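Serine/threonine/tyrosine-interacting protein (Homo sapiens, PDB 2R0B) acts as a catalytically inactive phosphatase that holds ERK1 and ERK2 in the nucleus and, by binding the F-box of FBXW7, keeps FBXW7 out of its ubiquitin ligase complex. Local coordinates at residues V69-R74 and V141-E146; I38-N43 and L60-A65; I34-C39 and K80-G85; E5-L10 and E129-I134. All coordinates share one frame; numbering follows the deposited sequence.

How the contacts relate
The dual-specificity phosphatase fold illustrates how one sheet and its covering helices are tied together. Contacts 2 and 3 share strand 36-41, with Ile-38 and Cys-39 in both: contact 2 pairs it with edge strand 58-63, contact 3 sets helix 76-88 against it, centres about 13 Å apart. Contact 1 follows contact 2 along the chain, about 15 Å away between centres, touches it where Glu-70 meets Ala-65, and links the next loop to helix 138-152. Contact 4, from 5-10 to 129-134, encloses contacts 2 and 3 in sequence and holds the opposite edge strand, its centre about 19 Å from that of contact 2. All four lie in one phosphatase domain, its fold kept without catalytic activity.

Contact 1: V69-R74 and V141-E146; sequences VENIIR and VHQLQE. With SO4 (sulfate ion), chain C.
The loop joining strand 58-63 to helix 76-88, which in active dual-specificity phosphatases carries the general acid, is gripped here by one amide: the side chain of Gln-143 meets the backbone of Glu-70, Ile-72 and Ile-73. Its NE2 donates to Glu-70 O over 2.8 Å, almost straight and within the amide plane. OE1 of Gln-143 receives two donors, both in its carbonyl plane: Ile-72 N at 2.8 Å, on a lone pair, and Ile-73 N at 2.9 Å. Three bonds thus fix the rotation of the amide. The side chain spans the gap because it runs extended beyond CG (chi2 176°). Asn-71 stands across it with amide planes 89° apart and serves its own loop instead: its OD1 accepts from Arg-74 N at 2.8 Å, an Asx motif at the turn into the 3-10 segment. Further along the helix, CD1 of Ile-73 rests on the carboxylate end of Glu-146, 3.6 Å from its CD. Gln-145 points away from the loop, and its NE2 donates to O2 of a sulfate, probably from the crystallisation liquor, that Arg-121 also binds. Behind the loop, Ile-72 packs on Phe-107 of helix 103-116 and on Phe-140 of helix 138-152, so the loop touches both helices, which also meet through Leu-144 on Ile-109.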
# COMPACT_ATOMS: atom_id res chain seq x y z
N VAL A 69 -9.18 11.57 -10.52
CA VAL A 69 -10.28 10.84 -11.15
C VAL A 69 -10.02 9.34 -11.32
O VAL A 69 -10.90 8.59 -11.74
CB VAL A 69 -10.76 11.50 -12.47
CG1 VAL A 69 -10.88 13.01 -12.29
CG2 VAL A 69 -9.83 11.17 -13.61
N GLU A 70 -8.80 8.90 -11.01
CA GLU A 70 -8.48 7.47 -11.11
C GLU A 70 -9.34 6.71 -10.09
O GLU A 70 -9.51 7.15 -8.95
CB GLU A 70 -6.98 7.23 -10.86
CG GLU A 70 -6.55 5.76 -10.73
CD GLU A 70 -6.76 4.96 -12.01
OE1 GLU A 70 -5.75 4.68 -12.70
OE2 GLU A 70 -7.94 4.66 -12.34
N ASN A 71 -9.93 5.61 -10.51
CA ASN A 71 -10.69 4.76 -9.62
C ASN A 71 -9.78 3.78 -8.90
O ASN A 71 -9.20 2.85 -9.52
CB ASN A 71 -11.76 4.00 -10.42
CG ASN A 71 -12.59 3.02 -9.58
OD1 ASN A 71 -12.18 2.57 -8.49
ND2 ASN A 71 -13.76 2.67 -10.10
N ILE A 72 -9.64 3.96 -7.58
CA ILE A 72 -8.95 2.97 -6.74
C ILE A 72 -9.90 2.18 -5.83
O ILE A 72 -9.56 1.10 -5.38
CB ILE A 72 -7.83 3.59 -5.86
CG1 ILE A 72 -8.40 4.60 -4.85
CG2 ILE A 72 -6.73 4.18 -6.74
CD1 ILE A 72 -7.31 5.20 -3.91
N ILE A 73 -11.09 2.72 -5.56
CA ILE A 73 -12.06 1.98 -4.73
C ILE A 73 -12.38 0.58 -5.29
O ILE A 73 -12.57 -0.36 -4.53
CB ILE A 73 -13.35 2.82 -4.46
CG1 ILE A 73 -14.24 2.13 -3.43
CG2 ILE A 73 -14.08 3.12 -5.77
CD1 ILE A 73 -15.46 2.97 -3.01
N ARG A 74 -12.40 0.45 -6.62
CA ARG A 74 -12.62 -0.86 -7.24
C ARG A 74 -11.65 -1.96 -6.74
O ARG A 74 -11.99 -3.15 -6.80
CB ARG A 74 -12.55 -0.76 -8.77
CG ARG A 74 -11.18 -0.32 -9.29
CD ARG A 74 -11.18 -0.08 -10.77
NE ARG A 74 -10.00 0.68 -11.17
CZ ARG A 74 -9.31 0.47 -12.29
NH1 ARG A 74 -9.64 -0.48 -13.14
NH2 ARG A 74 -8.25 1.23 -12.55
N VAL A 141 -9.12 10.59 -1.28
CA VAL A 141 -9.72 10.79 0.04
C VAL A 141 -11.23 10.56 -0.01
O VAL A 141 -11.78 9.81 0.79
CB VAL A 141 -9.40 12.17 0.60
CG1 VAL A 141 -10.15 12.37 1.94
CG2 VAL A 141 -7.91 12.33 0.78
N HIS A 142 -11.88 11.19 -0.98
CA HIS A 142 -13.29 10.91 -1.22
C HIS A 142 -13.58 9.42 -1.39
O HIS A 142 -14.58 8.92 -0.86
CB HIS A 142 -13.81 11.71 -2.41
CG HIS A 142 -14.02 13.15 -2.12
ND1 HIS A 142 -15.28 13.72 -2.01
CD2 HIS A 142 -13.14 14.14 -1.86
CE1 HIS A 142 -15.16 15.00 -1.73
NE2 HIS A 142 -13.87 15.29 -1.62
N GLN A 143 -12.73 8.71 -2.15
CA GLN A 143 -12.99 7.27 -2.40
C GLN A 143 -12.80 6.43 -1.14
O GLN A 143 -13.51 5.43 -0.95
CB GLN A 143 -12.14 6.73 -3.54
CG GLN A 143 -12.58 7.24 -4.89
CD GLN A 143 -11.68 6.77 -6.00
OE1 GLN A 143 -11.47 5.56 -6.20
NE2 GLN A 143 -11.16 7.73 -6.75
N LEU A 144 -11.88 6.85 -0.27
CA LEU A 144 -11.70 6.20 1.03
C LEU A 144 -12.98 6.31 1.89
O LEU A 144 -13.45 5.33 2.46
CB LEU A 144 -10.50 6.81 1.74
CG LEU A 144 -9.23 6.26 1.10
CD1 LEU A 144 -8.02 7.14 1.45
CD2 LEU A 144 -9.00 4.79 1.53
N GLN A 145 -13.51 7.53 1.96
CA GLN A 145 -14.78 7.80 2.64
C GLN A 145 -15.97 7.05 2.04
O GLN A 145 -16.85 6.53 2.76
CB GLN A 145 -14.98 9.33 2.67
CG GLN A 145 -13.84 10.04 3.41
CD GLN A 145 -13.83 11.56 3.21
OE1 GLN A 145 -14.00 12.05 2.09
NE2 GLN A 145 -13.64 12.30 4.30
N GLU A 146 -15.97 6.94 0.72
CA GLU A 146 -17.03 6.28 -0.03
C GLU A 146 -17.03 4.78 0.30
O GLU A 146 -18.09 4.19 0.41
CB GLU A 146 -16.82 6.54 -1.53
CG GLU A 146 -17.81 5.88 -2.49
CD GLU A 146 -17.33 5.92 -3.93
OE1 GLU A 146 -16.30 6.53 -4.22
OE2 GLU A 146 -17.99 5.30 -4.81
S SO4 C . -13.93 11.77 8.10
O1 SO4 C . -15.00 11.39 9.05
O2 SO4 C . -14.19 10.93 6.94
O3 SO4 C . -14.02 13.19 7.81
O4 SO4 C . -12.67 11.45 8.75

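Contact 2: I38-N43 and L60-A65; sequences ICIRQN and LVLDIA
Cys-39 and Leu-60 meet in the pairing of two parallel strands, 36-41 and 58-63, the latter being an edge of the mixed sheet in this phosphatase fold. Cys-39 N donates to Leu-60 O at 2.8 Å and Cys-39 O accepts from Leu-62 N at 3.0 Å; Arg-41 repeats the pattern, its N bonding to Leu-62 O and its O receiving Ile-64 N. The two short strand axes are inclined by 16°. On one face Leu-62 lies against two isoleucines: its CD1 is 3.9 Å from Ile-38 CG2 and also reaches Ile-40 CG1, the side chains of Ile-40 and Leu-62 running side by side in the same direction. This face is covered in turn by Thr-79 and Phe-82 of helix 76-88 and, beyond Ile-40 and Ile-64, by Phe-107 of helix 103-116. The other face carries Arg-41, whose chain bends at chi2 (-57°) and draws the guanidinium back across the neighbouring strand. Val-61 CG1 sits over one face of that group, 3.4 Å from Arg-41 NE, while at its edge Arg-41 NH2 and Asp-63 OD1 form a long salt bridge of 3.9 Å. Beyond the strand ends, Asn-43 helps to set the arginine's position: its OD1 takes an N-H from Arg-41 NH2 at 3.0 Å, close to the guanidinium plane, and its ND2 makes a weak bond of 2.8 Å to Asp-63 OD2.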
# COMPACT_ATOMS: atom_id res chain seq x y z
N ILE A 38 2.60 -5.50 -2.70
CA ILE A 38 1.65 -4.83 -3.61
C ILE A 38 2.48 -3.77 -4.32
O ILE A 38 2.98 -2.84 -3.69
CB ILE A 38 0.43 -4.21 -2.88
CG1 ILE A 38 -0.36 -5.28 -2.12
CG2 ILE A 38 -0.50 -3.52 -3.92
CD1 ILE A 38 -1.58 -4.74 -1.38
N CYS A 39 2.63 -3.92 -5.63
CA CYS A 39 3.48 -3.04 -6.45
C CYS A 39 2.56 -2.18 -7.32
O CYS A 39 1.92 -2.71 -8.24
CB CYS A 39 4.41 -3.93 -7.29
SG CYS A 39 5.26 -3.12 -8.68
N ILE A 40 2.45 -0.88 -7.01
CA ILE A 40 1.47 -0.00 -7.65
C ILE A 40 2.21 0.97 -8.57
O ILE A 40 3.15 1.63 -8.14
CB ILE A 40 0.68 0.84 -6.62
CG1 ILE A 40 -0.14 -0.05 -5.68
CG2 ILE A 40 -0.22 1.88 -7.36
CD1 ILE A 40 -0.36 0.59 -4.29
N ARG A 41 1.75 1.09 -9.81
CA ARG A 41 2.39 1.97 -10.79
C ARG A 41 1.48 2.14 -12.01
O ARG A 41 0.58 1.31 -12.21
CB ARG A 41 3.76 1.41 -11.19
CG ARG A 41 3.78 0.30 -12.26
CD ARG A 41 2.96 -0.96 -11.98
NE ARG A 41 3.04 -1.87 -13.11
CZ ARG A 41 2.24 -1.84 -14.17
NH1 ARG A 41 2.45 -2.69 -15.17
NH2 ARG A 41 1.24 -0.95 -14.25
N GLN A 42 1.69 3.21 -12.78
CA GLN A 42 1.07 3.36 -14.10
C GLN A 42 1.85 2.51 -15.07
O GLN A 42 3.02 2.25 -14.86
CB GLN A 42 1.23 4.80 -14.63
CG GLN A 42 0.62 5.91 -13.85
CD GLN A 42 0.76 7.23 -14.61
OE1 GLN A 42 1.63 8.05 -14.31
NE2 GLN A 42 -0.07 7.42 -15.63
N ASN A 43 1.23 2.14 -16.19
CA ASN A 43 1.95 1.35 -17.17
C ASN A 43 3.22 2.08 -17.66
O ASN A 43 4.25 1.44 -17.88
CB ASN A 43 1.04 0.95 -18.32
CG ASN A 43 -0.03 -0.03 -17.90
OD1 ASN A 43 0.20 -0.90 -17.04
ND2 ASN A 43 -1.23 0.11 -18.49
N LEU A 60 1.20 -8.46 -6.02
CA LEU A 60 -0.05 -7.97 -6.57
C LEU A 60 0.27 -6.66 -7.28
O LEU A 60 0.63 -5.68 -6.63
CB LEU A 60 -1.10 -7.76 -5.47
CG LEU A 60 -2.45 -7.22 -5.91
CD1 LEU A 60 -3.09 -8.23 -6.84
CD2 LEU A 60 -3.41 -7.01 -4.73
N VAL A 61 0.19 -6.66 -8.61
CA VAL A 61 0.56 -5.46 -9.40
C VAL A 61 -0.70 -4.72 -9.83
O VAL A 61 -1.59 -5.30 -10.45
CB VAL A 61 1.41 -5.84 -10.65
CG1 VAL A 61 1.71 -4.61 -11.50
CG2 VAL A 61 2.69 -6.54 -10.24
N LEU A 62 -0.75 -3.43 -9.49
CA LEU A 62 -1.94 -2.62 -9.74
C LEU A 62 -1.58 -1.46 -10.65
O LEU A 62 -0.79 -0.58 -10.28
CB LEU A 62 -2.56 -2.07 -8.44
CG LEU A 62 -3.05 -3.07 -7.39
CD1 LEU A 62 -3.55 -2.37 -6.12
CD2 LEU A 62 -4.11 -4.02 -7.93
N ASP A 63 -2.17 -1.48 -11.83
CA ASP A 63 -1.99 -0.40 -12.81
C ASP A 63 -2.91 0.76 -12.42
O ASP A 63 -4.12 0.76 -12.71
CB ASP A 63 -2.27 -0.96 -14.20
CG ASP A 63 -2.39 0.10 -15.27
OD1 ASP A 63 -1.84 1.21 -15.07
OD2 ASP A 63 -3.01 -0.17 -16.33
N ILE A 64 -2.33 1.75 -11.73
CA ILE A 64 -3.11 2.87 -11.17
C ILE A 64 -2.36 4.18 -11.41
O ILE A 64 -1.16 4.25 -11.12
CB ILE A 64 -3.30 2.71 -9.62
CG1 ILE A 64 -4.18 1.47 -9.32
CG2 ILE A 64 -3.90 4.00 -9.01
CD1 ILE A 64 -4.31 1.07 -7.88
N ALA A 65 -3.06 5.19 -11.93
CA ALA A 65 -2.50 6.55 -12.04
C ALA A 65 -2.73 7.36 -10.77
O ALA A 65 -3.77 7.22 -10.11
CB ALA A 65 -3.13 7.27 -13.21

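Contact 3: I34-C39 and K80-G85; sequences ITHIIC and KEFIDG
Phe-82 is driven between His-36 and Ile-38, and this is where helix 76-88 and strand 36-41 pack tightly. CG1 of Ile-38 comes within 3.5 Å of Phe-82 CD2, the two side chains sliding past each other in opposite directions. The imidazole of His-36 turns its edge to the phenyl face in a T-shaped stack, with centroids 5.3 Å apart and planes at 76°; its closest atom, CD2, is 3.7 Å from Phe-82 CZ. Phe-82 reaches this notch because its ring stands opposite the backbone N (chi1 -177°), extended from the helix toward the strand. At another edge of the imidazole, in its plane, lies Thr-35 OG1, 2.8 Å from His-36 ND1 in a hydrogen bond that either atom could donate. Ile-83 meets the strand more loosely, its CG1 4.1 Å from Ile-38 CD1, the side chains crossing at about a right angle. On the helix side turned from the strand the character changes to charge: Lys-80 NZ pairs with Asp-84 OD2 at 2.9 Å through a weak hydrogen bond within a salt bridge and also hydrogen-bonds to Thr-115 OG1 of helix 103-116, while Glu-81 is solvent-exposed. With strand 36-41 lying between parallel strands 58-63 and 93-96, which this helix connects, the arrangement is a beta-alpha-beta crossover that passes over strand 36-41, next to the sheet's edge strand.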
# COMPACT_ATOMS: atom_id res chain seq x y z
N ILE A 34 9.47 -10.04 4.90
CA ILE A 34 8.49 -9.68 3.85
C ILE A 34 8.26 -10.90 2.96
O ILE A 34 9.22 -11.52 2.52
CB ILE A 34 9.02 -8.56 2.93
CG1 ILE A 34 9.25 -7.23 3.67
CG2 ILE A 34 8.13 -8.39 1.69
CD1 ILE A 34 8.06 -6.81 4.52
N THR A 35 6.99 -11.20 2.68
CA THR A 35 6.63 -12.36 1.85
C THR A 35 5.72 -11.98 0.69
O THR A 35 5.59 -12.76 -0.28
CB THR A 35 5.93 -13.46 2.67
OG1 THR A 35 4.79 -12.93 3.34
CG2 THR A 35 6.88 -14.06 3.68
N HIS A 36 5.07 -10.83 0.81
CA HIS A 36 4.09 -10.35 -0.16
C HIS A 36 4.32 -8.88 -0.50
O HIS A 36 4.61 -8.09 0.39
CB HIS A 36 2.70 -10.47 0.46
CG HIS A 36 2.19 -11.87 0.57
ND1 HIS A 36 2.64 -12.76 1.52
CD2 HIS A 36 1.22 -12.52 -0.13
CE1 HIS A 36 1.99 -13.91 1.38
NE2 HIS A 36 1.13 -13.79 0.39
N ILE A 37 4.15 -8.49 -1.77
CA ILE A 37 4.37 -7.09 -2.15
C ILE A 37 3.24 -6.60 -3.07
O ILE A 37 2.90 -7.28 -4.04
CB ILE A 37 5.72 -6.93 -2.89
CG1 ILE A 37 6.88 -7.40 -1.99
CG2 ILE A 37 5.92 -5.48 -3.38
CD1 ILE A 37 8.25 -7.38 -2.67
N ILE A 38 2.60 -5.50 -2.70
CA ILE A 38 1.65 -4.83 -3.61
C ILE A 38 2.48 -3.77 -4.32
O ILE A 38 2.98 -2.84 -3.69
CB ILE A 38 0.43 -4.21 -2.88
CG1 ILE A 38 -0.36 -5.28 -2.12
CG2 ILE A 38 -0.50 -3.52 -3.92
CD1 ILE A 38 -1.58 -4.74 -1.38
N CYS A 39 2.63 -3.92 -5.63
CA CYS A 39 3.48 -3.04 -6.45
C CYS A 39 2.56 -2.18 -7.32
O CYS A 39 1.92 -2.71 -8.24
CB CYS A 39 4.41 -3.93 -7.29
SG CYS A 39 5.26 -3.12 -8.68
N LYS A 80 -7.43 -5.72 0.46
CA LYS A 80 -7.78 -6.18 1.81
C LYS A 80 -7.63 -7.72 1.92
O LYS A 80 -7.02 -8.22 2.87
CB LYS A 80 -9.21 -5.74 2.16
CG LYS A 80 -9.89 -6.43 3.37
CD LYS A 80 -9.41 -5.94 4.73
CE LYS A 80 -10.25 -6.55 5.88
NZ LYS A 80 -9.41 -6.78 7.11
N GLU A 81 -8.16 -8.43 0.93
CA GLU A 81 -8.04 -9.90 0.85
C GLU A 81 -6.57 -10.33 0.78
O GLU A 81 -6.15 -11.24 1.51
CB GLU A 81 -8.87 -10.42 -0.35
CG GLU A 81 -8.64 -11.88 -0.75
CD GLU A 81 -9.47 -12.28 -1.97
OE1 GLU A 81 -9.41 -11.58 -3.00
OE2 GLU A 81 -10.19 -13.30 -1.88
N PHE A 82 -5.78 -9.63 -0.03
CA PHE A 82 -4.38 -9.97 -0.25
C PHE A 82 -3.58 -9.80 1.05
O PHE A 82 -2.82 -10.71 1.46
CB PHE A 82 -3.82 -9.10 -1.39
CG PHE A 82 -2.38 -9.40 -1.76
CD1 PHE A 82 -2.07 -10.45 -2.62
CD2 PHE A 82 -1.35 -8.58 -1.33
CE1 PHE A 82 -0.77 -10.73 -2.99
CE2 PHE A 82 -0.03 -8.83 -1.72
CZ PHE A 82 0.25 -9.90 -2.55
N ILE A 83 -3.79 -8.67 1.71
CA ILE A 83 -3.11 -8.36 2.94
C ILE A 83 -3.57 -9.29 4.04
O ILE A 83 -2.72 -9.83 4.75
CB ILE A 83 -3.30 -6.90 3.37
CG1 ILE A 83 -2.54 -5.96 2.40
CG2 ILE A 83 -2.79 -6.69 4.79
CD1 ILE A 83 -3.01 -4.51 2.45
N ASP A 84 -4.88 -9.53 4.17
CA ASP A 84 -5.37 -10.48 5.19
C ASP A 84 -4.77 -11.88 5.04
O ASP A 84 -4.42 -12.53 6.02
CB ASP A 84 -6.91 -10.58 5.18
CG ASP A 84 -7.59 -9.39 5.84
OD1 ASP A 84 -6.96 -8.72 6.69
OD2 ASP A 84 -8.78 -9.15 5.54
N GLY A 85 -4.67 -12.33 3.80
CA GLY A 85 -4.20 -13.64 3.44
C GLY A 85 -2.77 -13.82 3.87
O GLY A 85 -2.41 -14.84 4.46

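Contact 4: E5-L10 and E129-I134; sequences EMQEIL and ERRFCI
A buried guanidinium lying almost flush with an amide is the striking feature here: the planes of Arg-131 and Gln-7 differ by only 11°. NH1 of Arg-131 donates to Gln-7 OE1 at 2.9 Å, in the carbonyl plane and on a lone pair, and the acceptor lies within the guanidinium plane. The amide arrives across the arginine chain at about a right angle, because Gln-7 bends at chi2 (88°), whereas Arg-131 runs extended from CG to NE. The fit is close, with Gln-7 OE1 only 3.1 Å from Arg-131 CG. Cys-133 SG sits over one face of the guanidinium, offset toward its rim, brought there by the type I turn from Arg-131 to Ile-134. NE and NH2 of Arg-131 bond to backbone carbonyls: NE to Gly-100 O, NH2 to Ala-99 O and Arg-3 O. Ala-99 and Gly-100 belong to the loop between strand 93-96 and helix 103-116, the counterpart of the phosphate-binding loop of active protein tyrosine phosphatases, so Arg-131 ties that signature loop to the N-terminal edge strand. This strand, 7-10, pairs antiparallel with 13-16 and carries a classic beta bulge where Ile-9 and Leu-10 both face Leu-13. Arg-130 packs against it, its CD 3.6 Å from Ile-9 O and its CB 3.8 Å from Ile-9 CD1. The guanidinium of Arg-130 turns back to its own helix, making a cation-pi contact with Tyr-126, and its NH2 bonds to Tyr-126 O, while the Tyr-126 hydroxyl is hydrogen-bonded to Ile-9 O.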
# COMPACT_ATOMS: atom_id res chain seq x y z
N GLU A 5 12.84 5.21 1.93
CA GLU A 5 12.83 3.93 2.63
C GLU A 5 11.42 3.55 3.07
O GLU A 5 10.51 4.40 3.09
CB GLU A 5 13.78 3.94 3.84
CG GLU A 5 13.44 4.94 4.94
CD GLU A 5 14.51 5.03 6.03
OE1 GLU A 5 15.61 4.46 5.85
OE2 GLU A 5 14.24 5.63 7.10
N MET A 6 11.24 2.28 3.41
CA MET A 6 9.94 1.76 3.89
C MET A 6 9.82 1.87 5.41
O MET A 6 10.82 1.74 6.15
CB MET A 6 9.71 0.31 3.42
CG MET A 6 10.56 -0.79 4.10
SD MET A 6 10.23 -2.52 3.62
CE MET A 6 11.30 -3.40 4.79
N GLN A 7 8.58 2.13 5.88
CA GLN A 7 8.28 2.15 7.30
C GLN A 7 7.26 1.07 7.66
O GLN A 7 6.34 0.84 6.89
CB GLN A 7 7.72 3.51 7.70
CG GLN A 7 8.80 4.58 7.76
CD GLN A 7 9.00 5.23 6.41
OE1 GLN A 7 8.02 5.53 5.74
NE2 GLN A 7 10.24 5.47 6.02
N GLU A 8 7.43 0.42 8.82
CA GLU A 8 6.36 -0.40 9.37
C GLU A 8 5.23 0.47 9.89
O GLU A 8 5.42 1.30 10.79
CB GLU A 8 6.85 -1.36 10.48
CG GLU A 8 5.89 -2.56 10.68
CD GLU A 8 6.46 -3.73 11.51
OE1 GLU A 8 7.65 -3.71 11.90
OE2 GLU A 8 5.70 -4.69 11.80
N ILE A 9 4.05 0.27 9.34
CA ILE A 9 2.91 1.12 9.66
C ILE A 9 2.09 0.48 10.78
O ILE A 9 1.61 1.15 11.71
CB ILE A 9 2.03 1.33 8.43
CG1 ILE A 9 2.82 2.02 7.29
CG2 ILE A 9 0.78 2.13 8.80
CD1 ILE A 9 3.49 3.35 7.69
N LEU A 10 1.88 -0.82 10.64
CA LEU A 10 1.25 -1.59 11.69
C LEU A 10 1.88 -2.97 11.66
O LEU A 10 2.61 -3.28 10.74
CB LEU A 10 -0.28 -1.62 11.56
CG LEU A 10 -1.00 -2.21 10.34
CD1 LEU A 10 -1.38 -3.67 10.55
CD2 LEU A 10 -2.24 -1.40 10.01
N GLU A 129 2.03 9.89 11.11
CA GLU A 129 2.97 9.89 12.23
C GLU A 129 4.15 8.95 11.95
O GLU A 129 5.29 9.20 12.41
CB GLU A 129 2.26 9.55 13.55
CG GLU A 129 1.27 10.63 13.99
CD GLU A 129 1.85 11.70 14.91
OE1 GLU A 129 3.06 12.03 14.81
OE2 GLU A 129 1.06 12.23 15.74
N ARG A 130 3.90 7.90 11.16
CA ARG A 130 4.93 6.90 10.82
C ARG A 130 5.68 7.24 9.53
O ARG A 130 6.88 6.98 9.42
CB ARG A 130 4.29 5.53 10.66
CG ARG A 130 4.11 4.74 11.95
CD ARG A 130 2.65 4.58 12.29
NE ARG A 130 2.47 4.20 13.69
CZ ARG A 130 1.78 4.90 14.59
NH1 ARG A 130 1.69 4.44 15.83
NH2 ARG A 130 1.16 6.04 14.27
N ARG A 131 4.95 7.75 8.53
CA ARG A 131 5.56 8.18 7.27
C ARG A 131 5.12 9.61 6.98
O ARG A 131 4.02 9.88 6.45
CB ARG A 131 5.20 7.23 6.12
CG ARG A 131 5.94 7.58 4.81
CD ARG A 131 5.64 6.53 3.74
NE ARG A 131 6.22 6.89 2.44
CZ ARG A 131 7.52 6.82 2.13
NH1 ARG A 131 8.41 6.43 3.04
NH2 ARG A 131 7.92 7.20 0.93
N PHE A 132 6.00 10.54 7.32
CA PHE A 132 5.67 11.95 7.38
C PHE A 132 5.15 12.56 6.08
O PHE A 132 4.44 13.56 6.10
CB PHE A 132 6.87 12.75 7.92
CG PHE A 132 7.98 12.93 6.91
CD1 PHE A 132 7.90 13.93 5.94
CD2 PHE A 132 9.13 12.15 6.98
CE1 PHE A 132 8.93 14.13 5.01
CE2 PHE A 132 10.17 12.33 6.07
CZ PHE A 132 10.07 13.32 5.08
N CYS A 133 5.51 11.95 4.96
CA CYS A 133 5.32 12.58 3.67
C CYS A 133 4.00 12.20 2.99
O CYS A 133 3.72 12.70 1.88
CB CYS A 133 6.51 12.26 2.76
SG CYS A 133 6.67 10.52 2.38
N ILE A 134 3.16 11.37 3.64
CA ILE A 134 1.94 10.90 2.94
C ILE A 134 0.90 11.98 2.66
O ILE A 134 0.71 12.93 3.45
CB ILE A 134 1.25 9.64 3.60
CG1 ILE A 134 0.59 10.00 4.93
CG2 ILE A 134 2.24 8.51 3.74
CD1 ILE A 134 -0.64 9.11 5.29